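Local coordinates for metallo-beta-lactamase domain-containing protein (Thermotoga maritima, PDB 3H3E) that probably acts as a zinc-dependent enzyme of the metallo-beta-lactamase fold, although its substrate and reaction have not been established, at residues L61-I67 with L81-W87; P143-F147 with H208-S212; E218-F224 with I245-F250. The protein carries 2 engineered substitutions. All coordinates share one frame; numbering follows the deposited sequence.

Contact 1. Residues L61-I67 with L81-W87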
loop_
_atom_site.group_PDB
_atom_site.type_symbol
_atom_site.label_atom_id
_atom_site.label_comp_id
_atom_site.label_asym_id
_atom_site.label_seq_id
_atom_site.Cartn_x
_atom_site.Cartn_y
_atom_site.Cartn_z
ATOM N N LEU A 61 -16.151 5.539 7.609
ATOM C CA LEU A 61 -15.187 4.502 7.264
ATOM C C LEU A 61 -15.772 3.139 7.566
ATOM O O LEU A 61 -16.594 2.996 8.475
ATOM C CB LEU A 61 -13.856 4.685 7.992
ATOM C CG LEU A 61 -13.151 6.025 7.829
ATOM C CD1 LEU A 61 -11.872 5.964 8.606
ATOM C CD2 LEU A 61 -12.900 6.355 6.375
ATOM N N PRO A 62 -15.341 2.127 6.805
ATOM C CA PRO A 62 -15.934 0.801 6.902
ATOM C C PRO A 62 -15.331 0.022 8.061
ATOM O O PRO A 62 -14.359 0.436 8.690
ATOM C CB PRO A 62 -15.531 0.145 5.580
ATOM C CG PRO A 62 -14.575 1.133 4.894
ATOM C CD PRO A 62 -14.182 2.130 5.907
ATOM N N LYS A 63 -15.925 -1.123 8.331
ATOM C CA LYS A 63 -15.488 -1.969 9.411
ATOM C C LYS A 63 -14.063 -2.457 9.189
ATOM O O LYS A 63 -13.281 -2.553 10.138
ATOM C CB LYS A 63 -16.439 -3.161 9.522
ATOM C CG LYS A 63 -15.990 -4.212 10.492
ATOM C CD LYS A 63 -16.876 -5.436 10.387
ATOM C CE LYS A 63 -17.202 -5.751 8.941
ATOM N NZ LYS A 63 -17.557 -7.184 8.800
ATOM N N ASP A 64 -13.734 -2.779 7.938
ATOM C CA ASP A 64 -12.492 -3.492 7.633
ATOM C C ASP A 64 -11.361 -2.572 7.235
ATOM O O ASP A 64 -11.463 -1.807 6.276
ATOM C CB ASP A 64 -12.702 -4.534 6.528
ATOM C CG ASP A 64 -13.564 -5.702 6.971
ATOM O OD1 ASP A 64 -13.198 -6.412 7.930
ATOM O OD2 ASP A 64 -14.606 -5.934 6.339
ATOM N N VAL A 65 -10.271 -2.666 7.979
ATOM C CA VAL A 65 -9.061 -1.926 7.663
ATOM C C VAL A 65 -7.931 -2.907 7.383
ATOM O O VAL A 65 -7.653 -3.781 8.199
ATOM C CB VAL A 65 -8.663 -1.027 8.832
ATOM C CG1 VAL A 65 -7.421 -0.214 8.476
ATOM C CG2 VAL A 65 -9.849 -0.146 9.233
ATOM N N LEU A 66 -7.301 -2.771 6.219
ATOM C CA LEU A 66 -6.210 -3.651 5.826
ATOM C C LEU A 66 -4.901 -2.929 5.991
ATOM O O LEU A 66 -4.797 -1.758 5.651
ATOM C CB LEU A 66 -6.351 -4.065 4.369
ATOM C CG LEU A 66 -7.762 -4.323 3.885
ATOM C CD1 LEU A 66 -7.711 -4.619 2.420
ATOM C CD2 LEU A 66 -8.393 -5.473 4.649
ATOM N N ILE A 67 -3.895 -3.635 6.487
ATOM C CA ILE A 67 -2.598 -3.032 6.732
ATOM C C ILE A 67 -1.550 -3.633 5.813
ATOM O O ILE A 67 -1.272 -4.831 5.885
ATOM C CB ILE A 67 -2.168 -3.247 8.175
ATOM C CG1 ILE A 67 -3.144 -2.545 9.115
ATOM C CG2 ILE A 67 -0.790 -2.693 8.381
ATOM C CD1 ILE A 67 -3.228 -1.044 8.892
ATOM N N LEU A 81 -8.755 4.762 15.765
ATOM C CA LEU A 81 -9.928 3.940 15.495
ATOM C C LEU A 81 -10.162 2.936 16.617
ATOM O O LEU A 81 -9.222 2.537 17.304
ATOM C CB LEU A 81 -9.784 3.212 14.160
ATOM C CG LEU A 81 -9.587 4.092 12.921
ATOM C CD1 LEU A 81 -9.297 3.225 11.717
ATOM C CD2 LEU A 81 -10.800 5.005 12.672
ATOM N N SER A 82 -11.428 2.563 16.805
ATOM C CA SER A 82 -11.817 1.502 17.707
ATOM C C SER A 82 -12.818 0.600 16.983
ATOM O O SER A 82 -13.584 1.046 16.122
ATOM C CB SER A 82 -12.474 2.064 18.973
ATOM O OG SER A 82 -11.769 3.153 19.532
ATOM N N GLY A 83 -12.811 -0.675 17.341
ATOM C CA GLY A 83 -13.813 -1.608 16.870
ATOM C C GLY A 83 -13.679 -2.044 15.429
ATOM O O GLY A 83 -14.551 -2.724 14.904
ATOM N N LYS A 84 -12.599 -1.648 14.772
ATOM C CA LYS A 84 -12.362 -2.090 13.406
ATOM C C LYS A 84 -11.852 -3.519 13.421
ATOM O O LYS A 84 -11.370 -4.004 14.438
ATOM C CB LYS A 84 -11.351 -1.179 12.702
ATOM C CG LYS A 84 -11.735 0.297 12.711
ATOM C CD LYS A 84 -12.933 0.594 11.826
ATOM C CE LYS A 84 -13.515 1.947 12.145
ATOM N NZ LYS A 84 -14.698 2.288 11.312
ATOM N N ARG A 85 -11.983 -4.191 12.288
ATOM C CA ARG A 85 -11.378 -5.487 12.074
ATOM C C ARG A 85 -10.125 -5.246 11.252
ATOM O O ARG A 85 -10.193 -4.874 10.083
ATOM C CB ARG A 85 -12.343 -6.348 11.292
ATOM C CG ARG A 85 -11.940 -7.773 11.134
ATOM C CD ARG A 85 -12.832 -8.349 10.098
ATOM N NE ARG A 85 -13.017 -9.779 10.247
ATOM C CZ ARG A 85 -13.782 -10.499 9.441
ATOM N NH1 ARG A 85 -14.428 -9.905 8.438
ATOM N NH2 ARG A 85 -13.895 -11.804 9.640
ATOM N N VAL A 86 -8.973 -5.426 11.880
ATOM C CA VAL A 86 -7.710 -5.061 11.258
ATOM C C VAL A 86 -7.037 -6.277 10.677
ATOM O O VAL A 86 -6.681 -7.202 11.406
ATOM C CB VAL A 86 -6.750 -4.424 12.259
ATOM C CG1 VAL A 86 -5.438 -4.117 11.571
ATOM C CG2 VAL A 86 -7.368 -3.181 12.867
ATOM N N TRP A 87 -6.879 -6.271 9.356
ATOM C CA TRP A 87 -6.275 -7.381 8.640
ATOM C C TRP A 87 -4.792 -7.139 8.494
ATOM O O TRP A 87 -4.388 -6.301 7.697
ATOM C CB TRP A 87 -6.873 -7.480 7.250
ATOM C CG TRP A 87 -8.322 -7.790 7.235
ATOM C CD1 TRP A 87 -9.321 -6.997 7.673
ATOM C CD2 TRP A 87 -8.940 -8.979 6.732
ATOM N NE1 TRP A 87 -10.532 -7.613 7.493
ATOM C CE2 TRP A 87 -10.324 -8.834 6.906
ATOM C CE3 TRP A 87 -8.455 -10.157 6.159
ATOM C CZ2 TRP A 87 -11.238 -9.819 6.527
ATOM C CZ3 TRP A 87 -9.367 -11.141 5.782
ATOM C CH2 TRP A 87 -10.740 -10.961 5.971
HETATM O O HOH W 1 -15.551 5.249 10.951
#

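Contact 2. Residues P143-F147 with H208-S212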
loop_
_atom_site.group_PDB
_atom_site.type_symbol
_atom_site.label_atom_id
_atom_site.label_comp_id
_atom_site.label_asym_id
_atom_site.label_seq_id
_atom_site.Cartn_x
_atom_site.Cartn_y
_atom_site.Cartn_z
ATOM N N PRO A 143 15.123 -5.665 -0.416
ATOM C CA PRO A 143 14.549 -4.327 -0.227
ATOM C C PRO A 143 15.630 -3.256 -0.165
ATOM O O PRO A 143 16.690 -3.532 0.379
ATOM C CB PRO A 143 13.818 -4.451 1.115
ATOM C CG PRO A 143 13.484 -5.889 1.219
ATOM C CD PRO A 143 14.643 -6.616 0.598
ATOM N N THR A 144 15.383 -2.082 -0.749
ATOM C CA THR A 144 16.355 -0.990 -0.692
ATOM C C THR A 144 16.153 -0.258 0.618
ATOM O O THR A 144 15.078 -0.330 1.217
ATOM C CB THR A 144 16.264 -0.001 -1.896
ATOM O OG1 THR A 144 14.963 0.595 -1.960
ATOM C CG2 THR A 144 16.544 -0.707 -3.202
ATOM N N GLY A 145 17.194 0.415 1.084
ATOM C CA GLY A 145 17.110 1.125 2.344
ATOM C C GLY A 145 17.870 0.478 3.481
ATOM O O GLY A 145 18.622 -0.472 3.292
ATOM N N ASP A 146 17.657 1.002 4.680
ATOM C CA ASP A 146 18.405 0.570 5.841
ATOM C C ASP A 146 17.480 -0.013 6.891
ATOM O O ASP A 146 17.559 0.331 8.061
ATOM C CB ASP A 146 19.159 1.752 6.419
ATOM C CG ASP A 146 20.397 1.329 7.141
ATOM O OD1 ASP A 146 20.902 0.234 6.804
ATOM O OD2 ASP A 146 20.860 2.080 8.031
ATOM N N PHE A 147 16.612 -0.919 6.465
ATOM C CA PHE A 147 15.560 -1.433 7.324
ATOM C C PHE A 147 15.971 -2.623 8.195
ATOM O O PHE A 147 16.640 -3.544 7.740
ATOM C CB PHE A 147 14.332 -1.769 6.484
ATOM C CG PHE A 147 13.765 -0.588 5.769
ATOM C CD1 PHE A 147 13.169 0.443 6.481
ATOM C CD2 PHE A 147 13.828 -0.498 4.390
ATOM C CE1 PHE A 147 12.654 1.545 5.831
ATOM C CE2 PHE A 147 13.319 0.604 3.731
ATOM C CZ PHE A 147 12.732 1.626 4.451
ATOM N N HIS A 208 8.178 3.152 -3.438
ATOM C CA HIS A 208 9.456 3.258 -2.741
ATOM C C HIS A 208 10.654 3.291 -3.670
ATOM O O HIS A 208 11.545 2.445 -3.586
ATOM C CB HIS A 208 9.631 2.142 -1.708
ATOM C CG HIS A 208 10.549 2.516 -0.584
ATOM N ND1 HIS A 208 10.169 3.367 0.435
ATOM C CD2 HIS A 208 11.834 2.172 -0.327
ATOM C CE1 HIS A 208 11.177 3.525 1.274
ATOM N NE2 HIS A 208 12.202 2.815 0.831
ATOM N N LEU A 209 10.699 4.299 -4.526
ATOM C CA LEU A 209 11.739 4.358 -5.533
ATOM C C LEU A 209 12.732 5.496 -5.352
ATOM O O LEU A 209 13.515 5.786 -6.254
ATOM C CB LEU A 209 11.091 4.404 -6.905
ATOM C CG LEU A 209 10.338 3.092 -7.149
ATOM C CD1 LEU A 209 9.529 3.155 -8.430
ATOM C CD2 LEU A 209 11.317 1.918 -7.161
ATOM N N LEU A 210 12.711 6.121 -4.178
ATOM C CA LEU A 210 13.606 7.234 -3.867
ATOM C C LEU A 210 15.076 6.834 -3.760
ATOM O O LEU A 210 15.969 7.630 -4.055
ATOM C CB LEU A 210 13.164 7.914 -2.574
ATOM C CG LEU A 210 12.091 8.982 -2.765
ATOM C CD1 LEU A 210 11.734 9.641 -1.443
ATOM C CD2 LEU A 210 12.565 10.020 -3.769
ATOM N N LYS A 211 15.315 5.600 -3.325
ATOM C CA LYS A 211 16.668 5.086 -3.135
ATOM C C LYS A 211 17.074 4.121 -4.252
ATOM O O LYS A 211 18.131 3.497 -4.193
ATOM C CB LYS A 211 16.812 4.398 -1.765
ATOM C CG LYS A 211 16.927 5.348 -0.577
ATOM C CD LYS A 211 17.994 4.851 0.408
ATOM C CE LYS A 211 18.321 5.868 1.521
ATOM N NZ LYS A 211 17.546 5.651 2.786
ATOM N N SER A 212 16.225 4.000 -5.264
ATOM C CA SER A 212 16.504 3.127 -6.392
ATOM C C SER A 212 17.181 3.903 -7.517
ATOM O O SER A 212 16.934 5.100 -7.684
ATOM C CB SER A 212 15.214 2.496 -6.901
ATOM O OG SER A 212 14.776 1.464 -6.043
#

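Contact 3. Residues E218-F224 with I245-F250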
loop_
_atom_site.group_PDB
_atom_site.type_symbol
_atom_site.label_atom_id
_atom_site.label_comp_id
_atom_site.label_asym_id
_atom_site.label_seq_id
_atom_site.Cartn_x
_atom_site.Cartn_y
_atom_site.Cartn_z
ATOM N N GLU A 218 13.721 2.021 -14.431
ATOM C CA GLU A 218 13.331 1.750 -15.814
ATOM C C GLU A 218 12.946 0.289 -16.000
ATOM O O GLU A 218 11.977 -0.026 -16.679
ATOM C CB GLU A 218 14.456 2.144 -16.761
ATOM C CG GLU A 218 14.826 3.612 -16.646
ATOM C CD GLU A 218 15.814 4.062 -17.697
ATOM O OE1 GLU A 218 16.239 3.212 -18.510
ATOM O OE2 GLU A 218 16.159 5.269 -17.707
ATOM N N LYS A 219 13.717 -0.593 -15.380
ATOM C CA LYS A 219 13.426 -2.009 -15.378
ATOM C C LYS A 219 12.005 -2.256 -14.827
ATOM O O LYS A 219 11.303 -3.185 -15.248
ATOM C CB LYS A 219 14.470 -2.713 -14.508
ATOM C CG LYS A 219 15.153 -3.917 -15.145
ATOM C CD LYS A 219 14.202 -5.102 -15.337
ATOM C CE LYS A 219 14.778 -6.136 -16.324
ATOM N NZ LYS A 219 14.711 -5.700 -17.761
ATOM N N ILE A 220 11.588 -1.417 -13.878
ATOM C CA ILE A 220 10.279 -1.553 -13.254
ATOM C C ILE A 220 9.194 -1.066 -14.201
ATOM O O ILE A 220 8.209 -1.774 -14.441
ATOM C CB ILE A 220 10.219 -0.798 -11.913
ATOM C CG1 ILE A 220 10.879 -1.633 -10.817
ATOM C CG2 ILE A 220 8.784 -0.458 -11.517
ATOM C CD1 ILE A 220 11.159 -0.854 -9.559
ATOM N N VAL A 221 9.388 0.128 -14.758
ATOM C CA VAL A 221 8.465 0.647 -15.758
ATOM C C VAL A 221 8.306 -0.342 -16.904
ATOM O O VAL A 221 7.209 -0.530 -17.430
ATOM C CB VAL A 221 8.949 1.958 -16.332
ATOM C CG1 VAL A 221 7.987 2.434 -17.401
ATOM C CG2 VAL A 221 9.085 2.998 -15.221
ATOM N N LYS A 222 9.411 -0.976 -17.281
ATOM C CA LYS A 222 9.406 -2.006 -18.308
ATOM C C LYS A 222 8.437 -3.123 -17.932
ATOM O O LYS A 222 7.681 -3.588 -18.784
ATOM C CB LYS A 222 10.821 -2.546 -18.523
ATOM C CG LYS A 222 10.978 -3.567 -19.637
ATOM C CD LYS A 222 12.264 -4.394 -19.445
ATOM C CE LYS A 222 12.537 -5.380 -20.596
ATOM N NZ LYS A 222 13.336 -4.779 -21.727
ATOM N N ALA A 223 8.433 -3.531 -16.661
ATOM C CA ALA A 223 7.512 -4.583 -16.202
ATOM C C ALA A 223 6.057 -4.141 -16.282
ATOM O O ALA A 223 5.196 -4.908 -16.697
ATOM C CB ALA A 223 7.840 -5.036 -14.782
ATOM N N PHE A 224 5.777 -2.908 -15.870
ATOM C CA PHE A 224 4.431 -2.369 -16.013
ATOM C C PHE A 224 3.996 -2.484 -17.473
ATOM O O PHE A 224 2.900 -2.956 -17.774
ATOM C CB PHE A 224 4.383 -0.913 -15.568
ATOM C CG PHE A 224 4.181 -0.722 -14.077
ATOM C CD1 PHE A 224 5.215 -0.911 -13.191
ATOM C CD2 PHE A 224 2.956 -0.311 -13.576
ATOM C CE1 PHE A 224 5.031 -0.715 -11.835
ATOM C CE2 PHE A 224 2.765 -0.111 -12.215
ATOM C CZ PHE A 224 3.801 -0.312 -11.345
ATOM N N ILE A 245 10.221 9.348 -14.695
ATOM C CA ILE A 245 10.562 8.212 -15.553
ATOM C C ILE A 245 9.311 7.468 -16.028
ATOM O O ILE A 245 9.206 7.122 -17.205
ATOM C CB ILE A 245 11.527 7.237 -14.856
ATOM C CG1 ILE A 245 12.895 7.904 -14.653
ATOM C CG2 ILE A 245 11.647 5.948 -15.648
ATOM C CD1 ILE A 245 13.865 7.089 -13.823
ATOM N N PHE A 246 8.364 7.235 -15.116
ATOM C CA PHE A 246 7.063 6.671 -15.488
ATOM C C PHE A 246 6.414 7.528 -16.569
ATOM O O PHE A 246 5.971 7.008 -17.584
ATOM C CB PHE A 246 6.112 6.555 -14.284
ATOM C CG PHE A 246 6.141 5.216 -13.588
ATOM C CD1 PHE A 246 5.191 4.250 -13.873
ATOM C CD2 PHE A 246 7.096 4.935 -12.619
ATOM C CE1 PHE A 246 5.208 3.014 -13.223
ATOM C CE2 PHE A 246 7.119 3.705 -11.966
ATOM C CZ PHE A 246 6.173 2.747 -12.271
ATOM N N LYS A 247 6.353 8.839 -16.363
ATOM C CA LYS A 247 5.697 9.711 -17.342
ATOM C C LYS A 247 6.327 9.640 -18.740
ATOM O O LYS A 247 5.629 9.791 -19.746
ATOM C CB LYS A 247 5.613 11.166 -16.857
ATOM C CG LYS A 247 4.752 11.379 -15.603
ATOM C CD LYS A 247 4.118 12.773 -15.582
ATOM C CE LYS A 247 3.364 13.083 -14.280
ATOM N NZ LYS A 247 4.122 13.999 -13.361
ATOM N N ARG A 248 7.632 9.385 -18.810
ATOM C CA ARG A 248 8.326 9.408 -20.098
ATOM C C ARG A 248 8.524 8.032 -20.730
ATOM O O ARG A 248 8.919 7.943 -21.890
ATOM C CB ARG A 248 9.676 10.142 -19.999
ATOM C CG ARG A 248 10.854 9.232 -19.683
ATOM C CD ARG A 248 12.184 9.778 -20.199
ATOM N NE ARG A 248 13.302 8.930 -19.780
ATOM C CZ ARG A 248 14.201 9.263 -18.853
ATOM N NH1 ARG A 248 14.133 10.443 -18.248
ATOM N NH2 ARG A 248 15.176 8.417 -18.538
ATOM N N GLU A 249 8.257 6.962 -19.989
ATOM C CA GLU A 249 8.505 5.616 -20.511
ATOM C C GLU A 249 7.324 4.653 -20.397
ATOM O O GLU A 249 7.256 3.648 -21.101
ATOM C CB GLU A 249 9.741 5.020 -19.853
ATOM C CG GLU A 249 11.022 5.702 -20.288
ATOM C CD GLU A 249 12.251 5.020 -19.745
ATOM O OE1 GLU A 249 12.101 3.930 -19.153
ATOM O OE2 GLU A 249 13.362 5.570 -19.909
ATOM N N PHE A 250 6.399 4.956 -19.501
ATOM C CA PHE A 250 5.218 4.131 -19.334
ATOM C C PHE A 250 4.281 4.411 -20.499
ATOM O O PHE A 250 4.006 5.562 -20.816
ATOM C CB PHE A 250 4.550 4.433 -17.994
ATOM C CG PHE A 250 3.299 3.639 -17.734
ATOM C CD1 PHE A 250 3.336 2.257 -17.662
ATOM C CD2 PHE A 250 2.090 4.282 -17.522
ATOM C CE1 PHE A 250 2.196 1.531 -17.409
ATOM C CE2 PHE A 250 0.941 3.560 -17.266
ATOM C CZ PHE A 250 0.997 2.181 -17.213
#

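Contact 1. Residues L61-I67 with L81-W87
Val65 O accepts from Trp87 N at 2.9 Å and Val65 N donates to Arg85 O, the parallel pairing of strand 64-66 with strand 85-89. Ile67 N to Trp87 O and Arg85 N to Lys63 O continue the pattern on either side. On the face that carries Leu66 and Trp87 the packing is close: Leu66 CD2 sits over the indole, 3.8 Å from the centroid of the five-membered ring, as a CH-pi contact. The indole edge is used as well, for Trp87 NE1 gives a nearly straight bond to Asp64 OD1 (3.0 Å, 170° at the hydrogen). That oxygen lies in the ring plane, yet the indole meets the carboxylate from above the carboxylate's own plane. Beside Val86, which shares its face with Val65, Ile67 CG1 rests 3.7 Å from Val86 CG1. The stem of Lys84 belongs to this packed part too, its CB lying 3.9 Å from Val65 CG2. Strands 64-66 and 85-89 belong to a beta-alpha-beta unit around helix 72-75, and the loop after Ile67 brings in the zinc ligands His69 and His71, part of the HxHxDH motif of the metallo-beta-lactamase family. The contact is looser toward solvent. Arg85, its chain extended, lies alongside Asp64, but the salt bridge from Asp64 OD1 to Arg85 NH1 is long at 3.7 Å; Lys63 NZ lies 4.2 Å from Arg85 NH1, so two positive groups stand around the acid. A bend at chi2 (-70°) folds the Lys84 chain back, and its NZ reaches Pro62 O at 3.2 Å from above the carbonyl plane. A water accepts from this ammonium and, weakly, from Leu61 N.

Contact 2. Residues P143-F147 with H208-S212
Thr144 and His208 show how two loops can meet without a single hydrogen bond between them. The contacts of the polar side chains are all of van der Waals kind. Thr144 OG1 lies at the edge of the His208 imidazole, near the ring plane, with CD2 as its nearest atom at 3.9 Å. A chi1 of 59° sets this hydroxyl between the backbone N and the carbonyl carbon, while the methyl Thr144 CG2 approaches Ser212 OG at 4.0 Å. The threonine and histidine side chains pass one another antiparallel. Aromatic contact makes up a second group. Phe147 and His208 form an oblique aromatic pair, their centroids 5.7 Å apart and their planes inclined at 53°. His208 NE2 stands in the plane of the phenyl ring, at its edge, 3.8 Å from Phe147 CE2. Both loops border the zinc site, the probable active site, of the metallo-beta-lactamase fold: the Phe147 side chain comes within about 5 Å, between nearest atoms, of the bound zinc ion. Its ring packs edge-to-face on the zinc ligand His182 and also meets the ring of His71, while His208 touches His182 from its own loop. Backbone and aliphatic contact form the last group, at the solvent side. Gly145, in a conformation that strongly favours glycine (phi 107°), brings its CA to 4.3 Å from Lys211 CD, and the exposed lysine chain runs past the loop here. The helix 214-226 follows directly, and Ser212 leans on its Ile217.

Contact 3. Residues E218-F224 with I245-F250
Glu218 OE2 is drawn to Arg248 NH2 in a salt bridge of 3.4 Å, lying at the edge of the guanidinium and near its plane. The carboxylate itself is turned almost perpendicular to that plane. Arg248 is shared, for its NE makes a weak bond to Glu249 OE2, and the two acids stand close, with Glu218 OE2 3.6 Å from Glu249 OE2. The arginine probably offsets their repulsion, although its poor order suggests a loose grip. Below this polar rim the interface is apolar. Val221 faces the second helix and divides its two methyls: CG1 packs against the backbone of Glu249 and Phe250, where the helix ends, while CG2 stands over the centre of the Phe246 ring, 3.9 Å from the centroid and a CH-pi contact. With CG2 on the side opposite the carbonyl carbon, this methyl also meets Ile245 CG2 at 3.9 Å. Phe246 in turn directs its edge at the face of Phe224, a T-shaped pair with planes at 83°. Phe224 CB then receives Phe250 CE1 at 3.8 Å. The axes of segments 218-224 and 245-249 cross at -50°, 9.9 Å apart at their closest approach, and all three phenylalanines also touch Val232 of strand 231-235; neighbouring helices covering a shared sheet in this way belong to the alpha-beta-beta-alpha sandwich of metallo-beta-lactamases.

The three contacts follow one another along the chain without interleaving, and together they sample both halves of the metallo-beta-lactamase sandwich. Contact 1 lies in the sheet holding strands 64-66 and 85-89, on the far side of the chain's centre from the other two; its centre is about 28 Å from that of contact 2 and about 34 Å from that of contact 3. Contacts 2 and 3 are neighbours, about 17 Å between centres, joined where Leu209 CD2 packs 3.7 Å from Ile220 CD1. Helix 214-226 begins just after 208-212, so a loop beside the zinc site is continuous with the outer helical layer, while contact 1 leads into two of the three zinc ligands, His69 and His71.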